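Local atomic coordinates of Two-component system sensor histidine kinase (Bacteroides thetaiotaomicron, PDB entry 3OTT), a protein that probably senses saccharides outside the cell through beta-propeller domains and passes the signal on by histidine phosphorylation to control transcription. Residues B[193-198]-B[235-240]; B[279-284]-B[292-297]; B[328-333]-B[378-383]; B[421-426]-B[475-480]. One frame throughout, in Å; residues are numbered along the deposited sequence.

The chain folds into two seven-bladed beta-propellers, followed by a C-terminal beta-sandwich domain of the Y_Y_Y family. Interaction 1 comes first. It closes a loop of 36 residues that holds the rest of one blade, and joins the inner strands of neighbouring blades. Interaction 2 is a local hairpin in the next blade, the one that closes the first propeller. It touches interaction 1. Interactions 3 and 4 lie on the opposite side of the chain's centre, in the second propeller. They close loops of 44 and 48 residues between inner strands of successive blades, and they touch through Tyr379 and Glu426. All four contacts follow in series. None nests in or crosses another.

Interaction 1: B[193-198]-B[235-240]; sequences VNSLLE and KSLALD
Leu197 and Leu237 meet at the tight centre of this contact, where the inner strands of two adjacent propeller blades run side by side. The strands are almost parallel, at 5°, with their axes 5.6 Å apart. No direct backbone bond joins them, so side chains fill the gap. Leu197 CG is anti to the backbone N (chi1 -179°), which carries its branch along the other strand. Its CB lies 3.9 Å from Leu237 CB. Its CD2 comes within 3.6 Å of Ala238 C and also rests on Leu239 CG. Leu239 CD1 in turn reaches Glu198 O at 3.9 Å. Ser195 OG packs against the branch of Leu237, 3.4 Å from its CG. The same hydroxyl binds a water at 3.1 Å, and Leu237 N donates to that water at 3.3 Å. Between these residues the link is therefore water-mediated.

Asn194 and Lys235, both partly exposed, are spaced more loosely. Their closest atoms are Asn194 O and Lys235 O, 4.2 Å apart. Even so, Asn194 ND2 bonds Ile234 O of the same facing strand directly, which ties the strands at this end. Lys235 NZ turns back along its own strand, to Ser233 OG.

Each strand has a classic bulge against the second strand of its own blade, at Gly208 and Gly248. Beyond strand 232-239, Ser236 and Ala238 pack on Ile284 of the next blade's inner strand, 281-286.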
# COMPACT_ATOMS: atom_id res chain seq x y z
N VAL B 193 35.50 -1.05 5.60
CA VAL B 193 34.10 -1.19 5.91
C VAL B 193 33.53 -2.36 5.13
O VAL B 193 33.24 -2.23 3.94
CB VAL B 193 33.31 0.09 5.62
CG1 VAL B 193 31.81 -0.19 5.70
CG2 VAL B 193 33.71 1.21 6.59
N ASN B 194 33.34 -3.49 5.82
CA ASN B 194 32.93 -4.73 5.19
C ASN B 194 31.45 -4.82 5.01
O ASN B 194 30.97 -5.62 4.16
CB ASN B 194 33.22 -5.96 6.06
CG ASN B 194 34.64 -6.06 6.49
OD1 ASN B 194 35.57 -5.98 5.68
ND2 ASN B 194 34.83 -6.27 7.80
N SER B 195 30.68 -4.10 5.82
CA SER B 195 29.24 -4.42 5.85
C SER B 195 28.37 -3.26 6.33
O SER B 195 28.79 -2.52 7.25
CB SER B 195 29.01 -5.63 6.77
OG SER B 195 27.67 -6.03 6.67
N LEU B 196 27.18 -3.14 5.71
CA LEU B 196 26.27 -2.04 5.92
C LEU B 196 24.86 -2.55 5.98
O LEU B 196 24.51 -3.44 5.21
CB LEU B 196 26.35 -1.00 4.77
CG LEU B 196 27.66 -0.22 4.60
CD1 LEU B 196 27.59 0.76 3.36
CD2 LEU B 196 27.97 0.52 5.87
N LEU B 197 24.05 -1.98 6.84
CA LEU B 197 22.67 -2.42 6.97
C LEU B 197 21.79 -1.29 7.48
O LEU B 197 22.06 -0.65 8.54
CB LEU B 197 22.55 -3.63 7.92
CG LEU B 197 21.11 -4.18 8.11
CD1 LEU B 197 20.57 -4.99 6.91
CD2 LEU B 197 20.97 -4.99 9.39
N GLU B 198 20.71 -1.07 6.75
CA GLU B 198 19.75 -0.08 7.17
C GLU B 198 18.82 -0.69 8.18
O GLU B 198 18.42 -1.82 8.03
CB GLU B 198 18.93 0.40 6.01
CG GLU B 198 17.90 1.47 6.43
CD GLU B 198 16.90 1.85 5.34
OE1 GLU B 198 16.56 0.99 4.45
OE2 GLU B 198 16.45 3.01 5.40
N LYS B 235 31.67 -9.15 9.39
CA LYS B 235 31.59 -9.50 7.96
C LYS B 235 30.19 -9.37 7.37
O LYS B 235 30.02 -9.23 6.16
CB LYS B 235 32.06 -10.93 7.75
CG LYS B 235 33.38 -11.22 8.42
CD LYS B 235 34.09 -12.43 7.82
CE LYS B 235 35.63 -12.35 8.00
NZ LYS B 235 36.28 -10.99 7.66
N SER B 236 29.16 -9.48 8.20
CA SER B 236 27.81 -9.49 7.65
C SER B 236 26.81 -9.05 8.70
O SER B 236 27.05 -9.20 9.87
CB SER B 236 27.46 -10.92 7.20
OG SER B 236 27.82 -11.86 8.24
N LEU B 237 25.66 -8.55 8.27
CA LEU B 237 24.70 -7.93 9.21
C LEU B 237 23.34 -8.25 8.62
O LEU B 237 23.20 -8.21 7.41
CB LEU B 237 24.86 -6.41 9.28
CG LEU B 237 26.21 -5.80 9.76
CD1 LEU B 237 26.43 -4.29 9.44
CD2 LEU B 237 26.39 -6.02 11.32
N ALA B 238 22.37 -8.55 9.50
CA ALA B 238 20.95 -8.67 9.19
C ALA B 238 20.16 -8.37 10.47
O ALA B 238 20.71 -8.45 11.60
CB ALA B 238 20.60 -10.15 8.73
N LEU B 239 18.88 -8.14 10.29
CA LEU B 239 17.90 -8.03 11.37
C LEU B 239 16.94 -9.21 11.37
O LEU B 239 16.42 -9.58 10.30
CB LEU B 239 17.01 -6.78 11.16
CG LEU B 239 17.79 -5.45 11.25
CD1 LEU B 239 16.95 -4.34 10.59
CD2 LEU B 239 18.15 -5.11 12.72
N ASP B 240 16.60 -9.71 12.56
CA ASP B 240 15.77 -10.84 12.63
C ASP B 240 14.31 -10.46 12.81
O ASP B 240 13.96 -9.27 12.79
CB ASP B 240 16.31 -11.86 13.63
CG ASP B 240 16.08 -11.45 15.09
OD1 ASP B 240 15.33 -10.49 15.40
OD2 ASP B 240 16.68 -12.14 15.92
O HOH W 1 25.60 -7.72 5.11

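Interaction 2: B[279-284]-B[292-297]; sequences NIIWNI and IWLGTD
Ile281 faces Thr296 and Ile284 faces Leu294 as antiparallel non-hydrogen-bonded pairs, and Asn283 faces Gly295 as a hydrogen-bonded pair between them. The two strands form a beta hairpin. They are the inner two of the blade that closes the first propeller, and they belong to a two-component regulator propeller repeat. The register slips by one residue at a classic beta bulge, where Trp282 and Asn283 both face Gly295. Gly295 O therefore receives two N-H groups. Asn283 N reaches it at 3.3 Å, while the bond from Trp282 N is short but bent and weak. Gly295 N returns a nearly straight bond (179°) to Asn283 O at 2.9 Å. Beyond the bulge, Asp297 N donates to Ile280 O at 3.1 Å.

The face with Ile281, Ile284 and Leu294 is largely apolar. Ile284 lies beside Leu294, with CG1 3.7 Å from Leu294 CD2. Its CG2 meets Ile292 CG2 at 3.8 Å. Leu253 of the preceding blade packs on both Ile281 and Ile284. Thr296 is on this face too, and turns its hydroxyl to Gly299 O and Tyr298 N of the following turn.

At the bulge, Trp282 CG is anti to the carbonyl carbon (chi1 -61°), which puts the indole beside Asp297. Ile280 CG2 sits over one face of the ring, offset toward its rim. Trp282 NE1 donates to Asp297 OD1 at 2.9 Å. The acceptor lies in the ring plane, and the oxygen is met on its anti side, 25° out of the carboxylate plane.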
# COMPACT_ATOMS: atom_id res chain seq x y z
N ASN B 279 32.42 -20.92 12.42
CA ASN B 279 32.51 -19.65 13.18
C ASN B 279 32.69 -18.46 12.24
O ASN B 279 32.54 -17.30 12.66
CB ASN B 279 33.69 -19.68 14.20
CG ASN B 279 33.33 -20.42 15.50
OD1 ASN B 279 32.15 -20.64 15.82
ND2 ASN B 279 34.35 -20.84 16.25
N ILE B 280 33.08 -18.73 10.99
CA ILE B 280 33.27 -17.63 10.10
C ILE B 280 32.01 -17.38 9.31
O ILE B 280 31.70 -18.16 8.39
CB ILE B 280 34.47 -17.77 9.16
CG1 ILE B 280 35.80 -17.77 9.96
CG2 ILE B 280 34.47 -16.57 8.17
CD1 ILE B 280 36.94 -18.61 9.34
N ILE B 281 31.33 -16.26 9.59
CA ILE B 281 30.02 -16.01 8.96
C ILE B 281 30.06 -14.93 7.86
O ILE B 281 30.01 -13.73 8.16
CB ILE B 281 28.96 -15.65 10.04
CG1 ILE B 281 28.77 -16.82 11.01
CG2 ILE B 281 27.59 -15.36 9.40
CD1 ILE B 281 28.19 -16.40 12.37
N TRP B 282 30.11 -15.37 6.60
CA TRP B 282 30.20 -14.51 5.40
C TRP B 282 28.94 -13.74 5.08
O TRP B 282 29.06 -12.65 4.56
CB TRP B 282 30.60 -15.27 4.13
CG TRP B 282 31.96 -15.91 4.24
CD1 TRP B 282 32.24 -17.27 4.36
CD2 TRP B 282 33.22 -15.24 4.33
NE1 TRP B 282 33.58 -17.45 4.46
CE2 TRP B 282 34.21 -16.23 4.45
CE3 TRP B 282 33.61 -13.89 4.29
CZ2 TRP B 282 35.57 -15.94 4.53
CZ3 TRP B 282 35.00 -13.58 4.38
CH2 TRP B 282 35.95 -14.61 4.50
N ASN B 283 27.76 -14.29 5.37
CA ASN B 283 26.48 -13.67 5.02
C ASN B 283 25.36 -14.17 5.89
O ASN B 283 25.34 -15.35 6.29
CB ASN B 283 26.13 -13.90 3.50
CG ASN B 283 25.05 -12.94 2.99
OD1 ASN B 283 23.84 -13.31 2.88
ND2 ASN B 283 25.45 -11.68 2.70
N ILE B 284 24.42 -13.27 6.22
CA ILE B 284 23.26 -13.61 6.99
C ILE B 284 22.11 -13.09 6.19
O ILE B 284 22.08 -11.91 5.76
CB ILE B 284 23.26 -12.91 8.42
CG1 ILE B 284 24.53 -13.22 9.24
CG2 ILE B 284 22.02 -13.28 9.25
CD1 ILE B 284 24.60 -12.41 10.60
N ILE B 292 16.42 -17.32 9.54
CA ILE B 292 17.77 -16.75 9.37
C ILE B 292 18.69 -17.80 8.75
O ILE B 292 18.90 -18.86 9.34
CB ILE B 292 18.33 -16.47 10.74
CG1 ILE B 292 17.43 -15.49 11.51
CG2 ILE B 292 19.77 -16.01 10.68
CD1 ILE B 292 17.04 -14.20 10.72
N TRP B 293 19.29 -17.46 7.62
CA TRP B 293 20.20 -18.31 6.90
C TRP B 293 21.59 -17.75 7.18
O TRP B 293 21.83 -16.58 6.95
CB TRP B 293 19.89 -18.23 5.35
CG TRP B 293 18.50 -18.75 5.04
CD1 TRP B 293 17.30 -18.11 5.21
CD2 TRP B 293 18.18 -20.10 4.63
NE1 TRP B 293 16.26 -18.95 4.90
CE2 TRP B 293 16.77 -20.18 4.55
CE3 TRP B 293 18.95 -21.22 4.31
CZ2 TRP B 293 16.12 -21.34 4.11
CZ3 TRP B 293 18.31 -22.39 3.91
CH2 TRP B 293 16.91 -22.44 3.79
N LEU B 294 22.51 -18.59 7.64
CA LEU B 294 23.92 -18.18 7.88
C LEU B 294 24.82 -18.97 6.97
O LEU B 294 24.85 -20.22 7.01
CB LEU B 294 24.38 -18.44 9.34
CG LEU B 294 23.34 -18.03 10.38
CD1 LEU B 294 23.57 -18.78 11.71
CD2 LEU B 294 23.48 -16.51 10.59
N GLY B 295 25.57 -18.23 6.16
CA GLY B 295 26.52 -18.80 5.22
C GLY B 295 27.93 -18.61 5.75
O GLY B 295 28.39 -17.43 6.02
N THR B 296 28.63 -19.74 5.85
CA THR B 296 29.82 -19.81 6.58
C THR B 296 30.91 -20.42 5.72
O THR B 296 30.71 -20.75 4.55
CB THR B 296 29.65 -20.64 7.85
OG1 THR B 296 29.69 -22.01 7.47
CG2 THR B 296 28.31 -20.38 8.55
N ASP B 297 32.09 -20.49 6.33
CA ASP B 297 33.23 -21.05 5.72
C ASP B 297 33.11 -22.58 5.63
O ASP B 297 33.91 -23.20 4.98
CB ASP B 297 34.48 -20.70 6.55
CG ASP B 297 35.66 -20.35 5.69
OD1 ASP B 297 35.46 -19.60 4.72
OD2 ASP B 297 36.77 -20.83 5.98

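Interaction 3: B[328-333]-B[378-383]; sequences SLFRDS and IYEDKE
Strand residues 328-331 and 378-380 run the same way, Ser328 beside Ile378, with 23° between their directions and a closest axis approach of 7.4 Å. They lie on the inner strands of adjacent blades in the second propeller. The gap is too wide for backbone pairing, and side chains bridge it.

Ile378 fills the near end. Its CD1 presses on Ser328 CB at 3.5 Å, a tight fit for two carbons. Its CG2 lies 3.8 Å from Phe330 CB. Phe330 CG is anti to the backbone N (chi1 -167°), and this sends the ring across the gap to Glu380. There Phe330 CZ comes within 3.6 Å of Glu380 CB. The ring and the glutamate chain cross at about a right angle. Leu386, from the second strand of the later blade, packs against both Phe330 and Ile378.

Glu380 is extended and reaches past the ring to the turn after strand 326-331. Ser333 N donates to its OE1 at 2.6 Å, with an N-H...O angle of 164°. OE1 uses its syn lone pair. Ser333 OG is modelled very close to OE2, so that bond is doubtful in detail. The carboxylate of Asp332 is turned to other donors: Tyr399 OH, Trp338 NE1 and Phe336 N.

The sound grip on the glutamate is thus the Ser333 N-H, which may steady its negative charge. If the hydroxyl bond is real, each oxygen has one donor, which would limit rotation of the carboxylate. Asp332 OD1 lies 5.0 Å from Glu380 OE1, and this like charge may make the glutamate's own charge costlier.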
# COMPACT_ATOMS: atom_id res chain seq x y z
N SER B 328 -15.76 -8.54 14.11
CA SER B 328 -16.58 -9.69 13.71
C SER B 328 -15.86 -10.43 12.60
O SER B 328 -15.48 -9.85 11.57
CB SER B 328 -17.93 -9.26 13.18
OG SER B 328 -18.55 -8.40 14.09
N LEU B 329 -15.66 -11.71 12.88
CA LEU B 329 -15.14 -12.66 11.93
C LEU B 329 -16.23 -13.72 11.76
O LEU B 329 -16.94 -14.09 12.73
CB LEU B 329 -13.88 -13.29 12.47
CG LEU B 329 -12.85 -12.30 13.06
CD1 LEU B 329 -11.78 -13.06 13.80
CD2 LEU B 329 -12.23 -11.39 11.98
N PHE B 330 -16.41 -14.13 10.51
CA PHE B 330 -17.42 -15.08 10.13
C PHE B 330 -17.04 -15.72 8.81
O PHE B 330 -16.46 -15.09 7.94
CB PHE B 330 -18.78 -14.38 10.02
CG PHE B 330 -19.94 -15.35 9.93
CD1 PHE B 330 -20.45 -15.96 11.08
CD2 PHE B 330 -20.53 -15.65 8.67
CE1 PHE B 330 -21.55 -16.88 10.99
CE2 PHE B 330 -21.60 -16.56 8.55
CZ PHE B 330 -22.10 -17.19 9.70
N ARG B 331 -17.32 -16.99 8.68
CA ARG B 331 -17.16 -17.67 7.39
C ARG B 331 -18.55 -18.27 7.04
O ARG B 331 -19.13 -18.99 7.84
CB ARG B 331 -16.11 -18.78 7.50
CG ARG B 331 -15.61 -19.28 6.16
CD ARG B 331 -14.98 -20.60 6.24
NE ARG B 331 -14.33 -20.91 4.99
CZ ARG B 331 -13.84 -22.13 4.70
NH1 ARG B 331 -13.98 -23.09 5.60
NH2 ARG B 331 -13.24 -22.39 3.54
N ASP B 332 -19.07 -17.96 5.85
CA ASP B 332 -20.41 -18.40 5.53
C ASP B 332 -20.50 -19.84 5.00
O ASP B 332 -19.49 -20.48 4.71
CB ASP B 332 -21.15 -17.39 4.64
CG ASP B 332 -20.61 -17.32 3.27
OD1 ASP B 332 -19.88 -18.24 2.84
OD2 ASP B 332 -20.92 -16.30 2.61
N SER B 333 -21.74 -20.31 4.89
CA SER B 333 -22.03 -21.62 4.34
C SER B 333 -21.44 -21.82 2.92
O SER B 333 -21.00 -22.89 2.65
CB SER B 333 -23.54 -21.95 4.44
OG SER B 333 -24.29 -21.10 3.58
N ILE B 378 -22.03 -10.13 12.30
CA ILE B 378 -22.26 -10.83 11.06
C ILE B 378 -22.99 -12.16 11.37
O ILE B 378 -22.57 -12.92 12.25
CB ILE B 378 -20.93 -11.09 10.31
CG1 ILE B 378 -20.11 -9.80 10.26
CG2 ILE B 378 -21.20 -11.65 8.87
CD1 ILE B 378 -18.58 -10.03 9.83
N TYR B 379 -24.06 -12.46 10.62
CA TYR B 379 -24.91 -13.58 10.88
C TYR B 379 -25.45 -14.20 9.59
O TYR B 379 -25.88 -13.52 8.64
CB TYR B 379 -26.05 -13.10 11.74
CG TYR B 379 -27.14 -14.13 12.01
CD1 TYR B 379 -26.90 -15.21 12.87
CD2 TYR B 379 -28.37 -14.00 11.42
CE1 TYR B 379 -27.87 -16.16 13.12
CE2 TYR B 379 -29.37 -14.94 11.67
CZ TYR B 379 -29.10 -16.02 12.52
OH TYR B 379 -30.07 -16.92 12.80
N GLU B 380 -25.47 -15.52 9.55
CA GLU B 380 -26.13 -16.20 8.44
C GLU B 380 -27.42 -16.84 8.93
O GLU B 380 -27.39 -17.59 9.92
CB GLU B 380 -25.19 -17.28 7.85
CG GLU B 380 -25.72 -17.82 6.57
CD GLU B 380 -24.85 -18.88 5.89
OE1 GLU B 380 -23.60 -18.97 6.08
OE2 GLU B 380 -25.43 -19.61 5.10
N ASP B 381 -28.54 -16.58 8.27
CA ASP B 381 -29.85 -17.11 8.76
C ASP B 381 -30.16 -18.55 8.34
O ASP B 381 -29.25 -19.27 7.84
CB ASP B 381 -31.03 -16.20 8.43
CG ASP B 381 -31.36 -16.14 6.92
OD1 ASP B 381 -30.98 -17.06 6.15
OD2 ASP B 381 -32.02 -15.15 6.51
N LYS B 382 -31.43 -18.96 8.52
CA LYS B 382 -31.85 -20.36 8.30
C LYS B 382 -31.94 -20.66 6.84
O LYS B 382 -31.96 -21.82 6.46
CB LYS B 382 -33.24 -20.67 8.92
CG LYS B 382 -33.46 -20.24 10.37
CD LYS B 382 -32.50 -20.92 11.34
CE LYS B 382 -33.03 -20.73 12.77
NZ LYS B 382 -31.99 -21.10 13.72
N GLU B 383 -32.06 -19.64 5.99
CA GLU B 383 -32.16 -19.91 4.56
C GLU B 383 -30.86 -19.51 3.89
O GLU B 383 -30.83 -19.26 2.69
CB GLU B 383 -33.35 -19.18 3.97
CG GLU B 383 -34.71 -19.74 4.46
CD GLU B 383 -35.92 -18.88 4.04
OE1 GLU B 383 -35.95 -17.66 4.40
OE2 GLU B 383 -36.85 -19.42 3.36

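Interaction 4: B[421-426]-B[475-480]; sequences TYYIFE and NQIIPD
Ile477 O is touched by two aromatic rings of the facing strand: Tyr423 CD2 at 3.4 Å and Phe425 CD1 at the same distance. For Tyr423 the oxygen lies at the ring edge, near its plane. Both are carbon-to-oxygen contacts. The two segments share no direct hydrogen bond. The strands are the inner ones of neighbouring blades in the second beta-propeller. They run nearly parallel, at 11°, with axes 5.6 Å apart. Both carry a classic bulge against their own second strand: Tyr422 and Tyr423 face Ser435, and Asn475 and Gln476 face Leu488.

At the bulged end, Asn475 O fits against Tyr422 CB at 3.4 Å and also meets Tyr423 CB. The Tyr423 ring then lies across Gln476. Gln476 CG sits over one face, 3.7 Å from the ring centroid and offset toward the rim, in a CH-pi contact. The chain of Gln476 is bent at chi2. His377 of the preceding blade stacks on Tyr423. Further on, Ile478 CD1 approaches the hydroxyl end of Tyr423 loosely.

Phe425 carries the other end of the contact. Its CG sits between the backbone N and the carbonyl carbon (chi1 71°), a torsion that brings the ring over to Ile477 and Pro479. Trp433 of its own blade stacks on this ring. Ile477 CG1 packs at 3.7 Å from Phe425 CE1, and Ile477 CB lies at the ring edge, in plane. Pro479 comes from the opposite direction. Its CD stands over the centre of one face of Phe425, 3.5 Å from the centroid and 6° off the ring normal.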
# COMPACT_ATOMS: atom_id res chain seq x y z
N THR B 421 -27.58 -0.87 15.34
CA THR B 421 -27.82 -2.30 15.55
C THR B 421 -26.61 -3.06 16.03
O THR B 421 -25.54 -2.93 15.43
CB THR B 421 -28.38 -2.95 14.23
OG1 THR B 421 -29.68 -2.38 14.00
CG2 THR B 421 -28.59 -4.50 14.43
N TYR B 422 -26.76 -3.84 17.12
CA TYR B 422 -25.62 -4.53 17.76
C TYR B 422 -25.61 -6.01 17.51
O TYR B 422 -24.52 -6.57 17.51
CB TYR B 422 -25.55 -4.33 19.32
CG TYR B 422 -24.92 -2.98 19.65
CD1 TYR B 422 -25.51 -1.79 19.19
CD2 TYR B 422 -23.70 -2.90 20.34
CE1 TYR B 422 -24.93 -0.53 19.44
CE2 TYR B 422 -23.11 -1.62 20.60
CZ TYR B 422 -23.73 -0.46 20.15
OH TYR B 422 -23.18 0.77 20.39
N TYR B 423 -26.78 -6.62 17.30
CA TYR B 423 -26.86 -8.08 17.20
C TYR B 423 -28.16 -8.47 16.51
O TYR B 423 -29.20 -7.77 16.61
CB TYR B 423 -26.80 -8.73 18.60
CG TYR B 423 -25.94 -9.95 18.76
CD1 TYR B 423 -24.54 -9.85 18.69
CD2 TYR B 423 -26.50 -11.20 18.99
CE1 TYR B 423 -23.71 -10.98 18.84
CE2 TYR B 423 -25.68 -12.33 19.12
CZ TYR B 423 -24.30 -12.19 19.06
OH TYR B 423 -23.49 -13.30 19.18
N ILE B 424 -28.09 -9.60 15.83
CA ILE B 424 -29.22 -10.14 15.09
C ILE B 424 -29.17 -11.63 15.09
O ILE B 424 -28.08 -12.21 15.05
CB ILE B 424 -29.17 -9.65 13.66
CG1 ILE B 424 -30.24 -10.34 12.80
CG2 ILE B 424 -27.89 -10.00 13.04
CD1 ILE B 424 -30.59 -9.48 11.58
N PHE B 425 -30.34 -12.26 15.16
CA PHE B 425 -30.48 -13.69 14.84
C PHE B 425 -31.87 -13.97 14.32
O PHE B 425 -32.75 -13.15 14.48
CB PHE B 425 -30.13 -14.63 16.06
CG PHE B 425 -31.17 -14.60 17.20
CD1 PHE B 425 -30.98 -13.78 18.34
CD2 PHE B 425 -32.31 -15.38 17.15
CE1 PHE B 425 -31.90 -13.75 19.39
CE2 PHE B 425 -33.30 -15.36 18.21
CZ PHE B 425 -33.08 -14.54 19.34
N GLU B 426 -32.07 -15.16 13.73
CA GLU B 426 -33.39 -15.57 13.25
C GLU B 426 -33.92 -16.71 14.16
O GLU B 426 -33.17 -17.62 14.45
CB GLU B 426 -33.39 -16.00 11.77
CG GLU B 426 -34.86 -16.39 11.27
CD GLU B 426 -34.97 -17.10 9.86
OE1 GLU B 426 -34.03 -17.11 9.07
OE2 GLU B 426 -36.06 -17.66 9.54
N ASN B 475 -26.63 -5.21 24.09
CA ASN B 475 -25.43 -5.66 23.39
C ASN B 475 -25.62 -6.92 22.56
O ASN B 475 -25.17 -6.92 21.44
CB ASN B 475 -24.20 -5.81 24.33
CG ASN B 475 -23.44 -4.45 24.62
OD1 ASN B 475 -24.04 -3.39 24.84
ND2 ASN B 475 -22.10 -4.51 24.66
N GLN B 476 -26.18 -7.99 23.12
CA GLN B 476 -26.28 -9.34 22.50
C GLN B 476 -27.55 -10.05 23.00
O GLN B 476 -27.93 -9.96 24.18
CB GLN B 476 -25.14 -10.27 22.93
CG GLN B 476 -23.81 -10.06 22.27
CD GLN B 476 -22.65 -10.19 23.24
OE1 GLN B 476 -22.53 -9.42 24.18
NE2 GLN B 476 -21.79 -11.14 23.02
N ILE B 477 -28.19 -10.77 22.09
CA ILE B 477 -29.41 -11.48 22.40
C ILE B 477 -29.14 -12.89 21.87
O ILE B 477 -28.71 -13.03 20.74
CB ILE B 477 -30.66 -10.81 21.76
CG1 ILE B 477 -30.44 -10.48 20.26
CG2 ILE B 477 -31.01 -9.50 22.49
CD1 ILE B 477 -31.63 -9.85 19.51
N ILE B 478 -29.38 -13.93 22.68
CA ILE B 478 -29.08 -15.32 22.32
C ILE B 478 -30.23 -16.32 22.65
O ILE B 478 -30.70 -16.38 23.80
CB ILE B 478 -27.71 -15.74 22.94
CG1 ILE B 478 -26.68 -14.63 22.66
CG2 ILE B 478 -27.27 -17.13 22.40
CD1 ILE B 478 -25.31 -15.01 22.37
N PRO B 479 -30.73 -17.06 21.63
CA PRO B 479 -31.69 -18.12 21.95
C PRO B 479 -31.05 -19.26 22.75
O PRO B 479 -29.89 -19.58 22.59
CB PRO B 479 -32.18 -18.63 20.56
CG PRO B 479 -31.06 -18.31 19.62
CD PRO B 479 -30.41 -17.01 20.19
N ASP B 480 -31.86 -19.82 23.64
CA ASP B 480 -31.71 -21.10 24.32
C ASP B 480 -31.94 -22.28 23.44
O ASP B 480 -32.37 -22.11 22.31
CB ASP B 480 -32.94 -21.24 25.28
CG ASP B 480 -32.54 -21.10 26.64
OD1 ASP B 480 -31.29 -21.23 26.82
OD2 ASP B 480 -33.39 -20.83 27.51